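Local coordinates for protein Exo-poly-alpha-D-galacturonosidase (Thermotoga maritima, PDB 3JUR) that probably hydrolyses polygalacturonic acid chains of pectin from their ends, as a tetrameric, hyperthermoactive glycoside hydrolase of family 28, at residues Arg255-Asp260 with Val290-Ser295; Met320-Ala325 with Val349-Glu354. All coordinates share one frame; numbering follows the deposited sequence.

Interaction 1 of 2, residues Arg255-Asp260 with Val290-Ser295; sequences RFDTGD and VISQAS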
loop_
_atom_site.group_PDB
_atom_site.type_symbol
_atom_site.label_atom_id
_atom_site.label_comp_id
_atom_site.label_asym_id
_atom_site.label_seq_id
_atom_site.Cartn_x
_atom_site.Cartn_y
_atom_site.Cartn_z
ATOM N N ARG D 255 -25.970 -4.367 -23.709
ATOM C CA ARG D 255 -26.358 -3.990 -22.348
ATOM C C ARG D 255 -27.135 -5.137 -21.692
ATOM O O ARG D 255 -28.048 -5.696 -22.309
ATOM C CB ARG D 255 -27.213 -2.716 -22.364
ATOM C CG ARG D 255 -27.967 -2.453 -21.058
ATOM C CD ARG D 255 -27.253 -1.466 -20.146
ATOM N NE ARG D 255 -27.881 -0.151 -20.256
ATOM C CZ ARG D 255 -28.617 0.428 -19.311
ATOM N NH1 ARG D 255 -28.811 -0.162 -18.135
ATOM N NH2 ARG D 255 -29.149 1.624 -19.541
ATOM N N PHE D 256 -26.777 -5.466 -20.445
ATOM C CA PHE D 256 -27.357 -6.602 -19.715
ATOM C C PHE D 256 -27.864 -6.245 -18.323
ATOM O O PHE D 256 -27.156 -5.614 -17.529
ATOM C CB PHE D 256 -26.327 -7.718 -19.507
ATOM C CG PHE D 256 -25.741 -8.276 -20.772
ATOM C CD1 PHE D 256 -26.302 -9.399 -21.376
ATOM C CD2 PHE D 256 -24.600 -7.710 -21.330
ATOM C CE1 PHE D 256 -25.750 -9.927 -22.538
ATOM C CE2 PHE D 256 -24.030 -8.233 -22.478
ATOM C CZ PHE D 256 -24.613 -9.337 -23.096
ATOM N N ASP D 257 -29.085 -6.686 -18.040
ATOM C CA ASP D 257 -29.605 -6.815 -16.690
ATOM C C ASP D 257 -30.269 -8.198 -16.641
ATOM O O ASP D 257 -31.344 -8.397 -17.232
ATOM C CB ASP D 257 -30.615 -5.710 -16.399
ATOM C CG ASP D 257 -31.081 -5.698 -14.949
ATOM O OD1 ASP D 257 -30.598 -6.509 -14.129
ATOM O OD2 ASP D 257 -31.938 -4.853 -14.635
ATOM N N THR D 258 -29.613 -9.151 -15.975
ATOM C CA THR D 258 -30.015 -10.562 -16.062
ATOM C C THR D 258 -30.359 -11.192 -14.720
ATOM O O THR D 258 -29.857 -10.770 -13.686
ATOM C CB THR D 258 -28.946 -11.426 -16.772
ATOM O OG1 THR D 258 -27.691 -11.331 -16.081
ATOM C CG2 THR D 258 -28.757 -10.977 -18.202
ATOM N N GLY D 259 -31.220 -12.207 -14.754
ATOM C CA GLY D 259 -31.652 -12.918 -13.554
ATOM C C GLY D 259 -30.680 -14.000 -13.124
ATOM O O GLY D 259 -30.731 -14.474 -11.997
ATOM N N ASP D 260 -29.792 -14.396 -14.026
ATOM C CA ASP D 260 -28.761 -15.371 -13.704
ATOM C C ASP D 260 -27.461 -14.886 -14.343
ATOM O O ASP D 260 -27.223 -13.677 -14.430
ATOM C CB ASP D 260 -29.188 -16.759 -14.203
ATOM C CG ASP D 260 -28.611 -17.898 -13.370
ATOM O OD1 ASP D 260 -27.419 -18.230 -13.555
ATOM O OD2 ASP D 260 -29.357 -18.478 -12.545
ATOM N N VAL D 290 -22.747 -4.446 -18.282
ATOM C CA VAL D 290 -23.698 -5.125 -17.409
ATOM C C VAL D 290 -23.933 -4.234 -16.192
ATOM O O VAL D 290 -23.010 -3.975 -15.427
ATOM C CB VAL D 290 -23.184 -6.526 -16.953
ATOM C CG1 VAL D 290 -24.252 -7.264 -16.101
ATOM C CG2 VAL D 290 -22.767 -7.376 -18.153
ATOM N N ILE D 291 -25.154 -3.740 -16.026
ATOM C CA ILE D 291 -25.528 -3.072 -14.772
ATOM C C ILE D 291 -26.675 -3.876 -14.188
ATOM O O ILE D 291 -27.822 -3.761 -14.629
ATOM C CB ILE D 291 -25.920 -1.582 -14.950
ATOM C CG1 ILE D 291 -24.796 -0.805 -15.648
ATOM C CG2 ILE D 291 -26.280 -0.960 -13.595
ATOM C CD1 ILE D 291 -25.163 0.643 -16.015
ATOM N N SER D 292 -26.345 -4.723 -13.218
ATOM C CA SER D 292 -27.268 -5.767 -12.807
ATOM C C SER D 292 -26.965 -6.330 -11.422
ATOM O O SER D 292 -26.088 -7.180 -11.262
ATOM C CB SER D 292 -27.254 -6.890 -13.852
ATOM O OG SER D 292 -28.219 -7.878 -13.555
ATOM N N GLN D 293 -27.705 -5.850 -10.429
ATOM C CA GLN D 293 -27.686 -6.423 -9.088
ATOM C C GLN D 293 -27.994 -7.926 -9.119
ATOM O O GLN D 293 -27.369 -8.715 -8.398
ATOM C CB GLN D 293 -28.708 -5.706 -8.208
ATOM C CG GLN D 293 -28.799 -6.249 -6.799
ATOM C CD GLN D 293 -28.100 -5.366 -5.801
ATOM O OE1 GLN D 293 -28.749 -4.561 -5.117
ATOM N NE2 GLN D 293 -26.767 -5.494 -5.707
ATOM N N ALA D 294 -28.944 -8.307 -9.976
ATOM C CA ALA D 294 -29.419 -9.686 -10.067
ATOM C C ALA D 294 -28.450 -10.667 -10.748
ATOM O O ALA D 294 -28.550 -11.879 -10.529
ATOM C CB ALA D 294 -30.798 -9.721 -10.756
ATOM N N SER D 295 -27.526 -10.157 -11.568
ATOM C CA SER D 295 -26.626 -11.017 -12.339
ATOM C C SER D 295 -25.739 -11.891 -11.458
ATOM O O SER D 295 -25.118 -11.405 -10.524
ATOM C CB SER D 295 -25.749 -10.195 -13.296
ATOM O OG SER D 295 -24.826 -11.033 -13.975
HETATM O O HOH W 1 -28.574 -2.801 -17.410
HETATM O O HOH W 2 -30.735 -6.346 -11.480
HETATM O O HOH W 3 -30.407 -13.259 -9.064
#

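Interaction 2 of 2, residues Met320-Ala325 with Val349-Glu354; sequences MNVERA and VNVSEE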
loop_
_atom_site.group_PDB
_atom_site.type_symbol
_atom_site.label_atom_id
_atom_site.label_comp_id
_atom_site.label_asym_id
_atom_site.label_seq_id
_atom_site.Cartn_x
_atom_site.Cartn_y
_atom_site.Cartn_z
ATOM N N MET D 320 -21.271 -3.847 -13.409
ATOM C CA MET D 320 -21.680 -3.044 -12.264
ATOM C C MET D 320 -22.733 -3.766 -11.433
ATOM O O MET D 320 -23.736 -4.226 -11.978
ATOM C CB MET D 320 -22.236 -1.698 -12.722
ATOM C CG MET D 320 -21.188 -0.739 -13.274
ATOM S SD MET D 320 -21.841 0.919 -13.615
ATOM C CE MET D 320 -22.863 1.218 -12.186
ATOM N N ASN D 321 -22.483 -3.852 -10.123
ATOM C CA ASN D 321 -23.423 -4.393 -9.118
ATOM C C ASN D 321 -23.593 -5.915 -9.173
ATOM O O ASN D 321 -24.380 -6.484 -8.404
ATOM C CB ASN D 321 -24.799 -3.695 -9.168
ATOM C CG ASN D 321 -24.704 -2.169 -9.159
ATOM O OD1 ASN D 321 -23.875 -1.587 -8.472
ATOM N ND2 ASN D 321 -25.575 -1.519 -9.924
ATOM N N VAL D 322 -22.842 -6.561 -10.063
ATOM C CA VAL D 322 -22.961 -8.002 -10.319
ATOM C C VAL D 322 -22.467 -8.841 -9.148
ATOM O O VAL D 322 -21.684 -8.368 -8.319
ATOM C CB VAL D 322 -22.221 -8.422 -11.620
ATOM C CG1 VAL D 322 -22.745 -7.619 -12.814
ATOM C CG2 VAL D 322 -20.687 -8.264 -11.479
ATOM N N GLU D 323 -22.923 -10.089 -9.072
ATOM C CA GLU D 323 -22.468 -10.965 -7.997
ATOM C C GLU D 323 -21.005 -11.334 -8.177
ATOM O O GLU D 323 -20.254 -11.402 -7.196
ATOM C CB GLU D 323 -23.321 -12.232 -7.909
ATOM C CG GLU D 323 -24.724 -11.997 -7.358
ATOM C CD GLU D 323 -25.513 -13.291 -7.182
ATOM O OE1 GLU D 323 -24.962 -14.379 -7.457
ATOM O OE2 GLU D 323 -26.690 -13.221 -6.760
ATOM N N ARG D 324 -20.627 -11.588 -9.433
ATOM C CA ARG D 324 -19.288 -12.035 -9.801
ATOM C C ARG D 324 -18.904 -11.454 -11.150
ATOM O O ARG D 324 -19.747 -11.332 -12.052
ATOM C CB ARG D 324 -19.223 -13.570 -9.887
ATOM C CG ARG D 324 -19.607 -14.271 -8.599
ATOM C CD ARG D 324 -19.794 -15.775 -8.728
ATOM N NE ARG D 324 -20.510 -16.224 -7.532
ATOM C CZ ARG D 324 -21.832 -16.209 -7.396
ATOM N NH1 ARG D 324 -22.613 -15.821 -8.410
ATOM N NH2 ARG D 324 -22.373 -16.596 -6.249
ATOM N N ALA D 325 -17.631 -11.119 -11.304
ATOM C CA ALA D 325 -17.150 -10.596 -12.576
ATOM C C ALA D 325 -16.796 -11.742 -13.520
ATOM O O ALA D 325 -17.283 -11.796 -14.655
ATOM C CB ALA D 325 -15.962 -9.660 -12.369
ATOM N N VAL D 349 -17.452 -2.870 -10.824
ATOM C CA VAL D 349 -17.720 -1.981 -9.693
ATOM C C VAL D 349 -18.887 -2.458 -8.841
ATOM O O VAL D 349 -19.921 -2.880 -9.363
ATOM C CB VAL D 349 -17.810 -0.459 -10.121
ATOM C CG1 VAL D 349 -17.707 -0.286 -11.619
ATOM C CG2 VAL D 349 -19.031 0.249 -9.560
ATOM N N ASN D 350 -18.684 -2.430 -7.524
ATOM C CA ASN D 350 -19.672 -2.909 -6.545
ATOM C C ASN D 350 -20.058 -4.387 -6.732
ATOM O O ASN D 350 -21.242 -4.742 -6.724
ATOM C CB ASN D 350 -20.908 -1.997 -6.515
ATOM C CG ASN D 350 -20.609 -0.622 -5.930
ATOM O OD1 ASN D 350 -19.847 -0.494 -4.972
ATOM N ND2 ASN D 350 -21.222 0.412 -6.493
ATOM N N VAL D 351 -19.048 -5.240 -6.925
ATOM C CA VAL D 351 -19.245 -6.691 -6.915
ATOM C C VAL D 351 -19.741 -7.127 -5.523
ATOM O O VAL D 351 -19.225 -6.658 -4.512
ATOM C CB VAL D 351 -17.947 -7.438 -7.295
ATOM C CG1 VAL D 351 -18.142 -8.949 -7.210
ATOM C CG2 VAL D 351 -17.475 -7.035 -8.700
ATOM N N SER D 352 -20.747 -8.001 -5.465
ATOM C CA SER D 352 -21.328 -8.403 -4.165
ATOM C C SER D 352 -20.817 -9.737 -3.575
ATOM O O SER D 352 -20.768 -9.884 -2.357
ATOM C CB SER D 352 -22.856 -8.398 -4.215
ATOM O OG SER D 352 -23.312 -9.355 -5.154
ATOM N N GLU D 353 -20.448 -10.695 -4.421
ATOM C CA GLU D 353 -19.978 -12.004 -3.940
ATOM C C GLU D 353 -18.475 -12.199 -4.137
ATOM O O GLU D 353 -17.700 -11.926 -3.221
ATOM C CB GLU D 353 -20.772 -13.157 -4.580
ATOM C CG GLU D 353 -22.266 -13.144 -4.230
ATOM C CD GLU D 353 -22.537 -13.410 -2.748
ATOM O OE1 GLU D 353 -21.818 -14.227 -2.138
ATOM O OE2 GLU D 353 -23.467 -12.801 -2.187
ATOM N N GLU D 354 -18.067 -12.676 -5.317
ATOM C CA GLU D 354 -16.651 -12.883 -5.611
ATOM C C GLU D 354 -16.295 -12.201 -6.914
ATOM O O GLU D 354 -17.011 -12.348 -7.895
ATOM C CB GLU D 354 -16.293 -14.378 -5.713
ATOM C CG GLU D 354 -16.658 -15.233 -4.506
ATOM C CD GLU D 354 -17.988 -15.968 -4.667
ATOM O OE1 GLU D 354 -18.486 -16.100 -5.811
ATOM O OE2 GLU D 354 -18.525 -16.432 -3.641
HETATM O O HOH W 4 -25.213 -8.452 -6.759
HETATM O O HOH W 5 -23.994 -5.241 -5.538
HETATM O O HOH W 6 -20.838 -17.306 -3.993
#

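Interaction 1 of 2, residues Arg255-Asp260 with Val290-Ser295
Phe256 and Val290 meet at the closely packed end of this contact, paired in parallel on successive coils of the beta-helix. Their side chains lie on the same face of the sheet: Phe256 CD2 lies 3.7 Å from Val290 CG2, and the valine's other branch, CG1, is 3.6 Å from Phe256 O. That carbonyl also accepts a weak bond from Ile291 N (3.1 Å, 133°). Just past the end of strand 290-291, Ser292 takes over. With its OG anti to the backbone N (chi1 -175°), the hydroxyl reaches Asp257 and donates to OD1 at 2.8 Å, on the anti side of the carboxylate and 20° out of its plane. Ser292 OG is also a weak acceptor for Ser295 N. Further along, Ala294 CB sits 3.3 Å from Thr258 O, while the hydroxyls of Thr258 and Ser295 both turn to Ser262. The other border is looser and wet. A water joins Arg255 NH1 to Ile291 O, another donates to Asp257 OD1 and accepts from Ala294 N, and a third lies between Gly259 O and Ala294 O. Apolar contact and one weak backbone bond thus join the strands, whereas hydroxyl, carboxylate and water link the turn, Asp257 OD1 taking two protons.

Interaction 2 of 2, residues Met320-Ala325 with Val349-Glu354
Arg324 and Glu354 form the charged end of this contact, their side chains running side by side in the same direction. Glu354 OE1 takes the NE proton of Arg324 at 2.7 Å; the NE approaches nearly along the C-O bond, and OE1 sits 17° out of the guanidinium plane. Arg324 is extended from CG to NE, whereas Glu354 bends at chi2 (97°), which brings its carboxylate back to the arginine. From the arginine's own turn, Glu323 OE1 uses its anti lone pair for Arg324 NH1 at 2.9 Å. Glu353 CG packs over one guanidinium face, and a water at the edge, in plane, accepts from NH2 and donates to Glu354 OE2.

Beneath these side chains the turns are joined through their backbones. Asn321 N donates to Val349 O at 2.8 Å in an almost straight bond (175°), and Ser352 N donates to Val322 O at 3.0 Å. Glu323 O receives Glu353 N on a lone pair at 2.9 Å, with a weaker bond from Glu354 N. Met320 CG touches Val349 CG1 at 3.9 Å; Val351 CG1 lies 3.2 Å from Glu323 O. The amides of Asn321 and Asn350 lie side by side, their planes nearly parallel, and a water spans the carbonyl oxygens of the same two residues.

The next shell fixes the charges. Arg324 NH1 also hydrogen-bonds to His296 O, Glu354 OE2 pairs with Arg391, and Glu353 OE2 with Lys387.

Buried Arg324 is therefore shared by two carboxylates, one from each turn, an environment that would be expected to stabilise its positive charge and, with Arg391, the ionised form of Glu354 while tying neighbouring coils of the beta-helix together.

How the interactions relate
Interactions 1 and 2 belong to successive coils of the right-handed parallel beta-helix that characterises family 28, with centres about 10 Å apart. Segment 290-295 is flanked by 255-260 and 320-325, and 320-325 is in turn neighboured by 349-354. The join is probably hydrogen-bonded, Val290 O to Met320 N at 2.7 Å and Ser292 N to Met320 O at 2.9 Å. Val290 CG1 packs against Val322 CG1 at 3.6 Å. Asp260 of interaction 1 touches Asp239 and His296, probably part of the family 28 catalytic site, and Arg324 of interaction 2 bonds to His296 O. Both contacts approach a second subunit, through Arg255, Met320 and Val349 and a weak hydrogen bond from its Lys382 to Asn350 OD1.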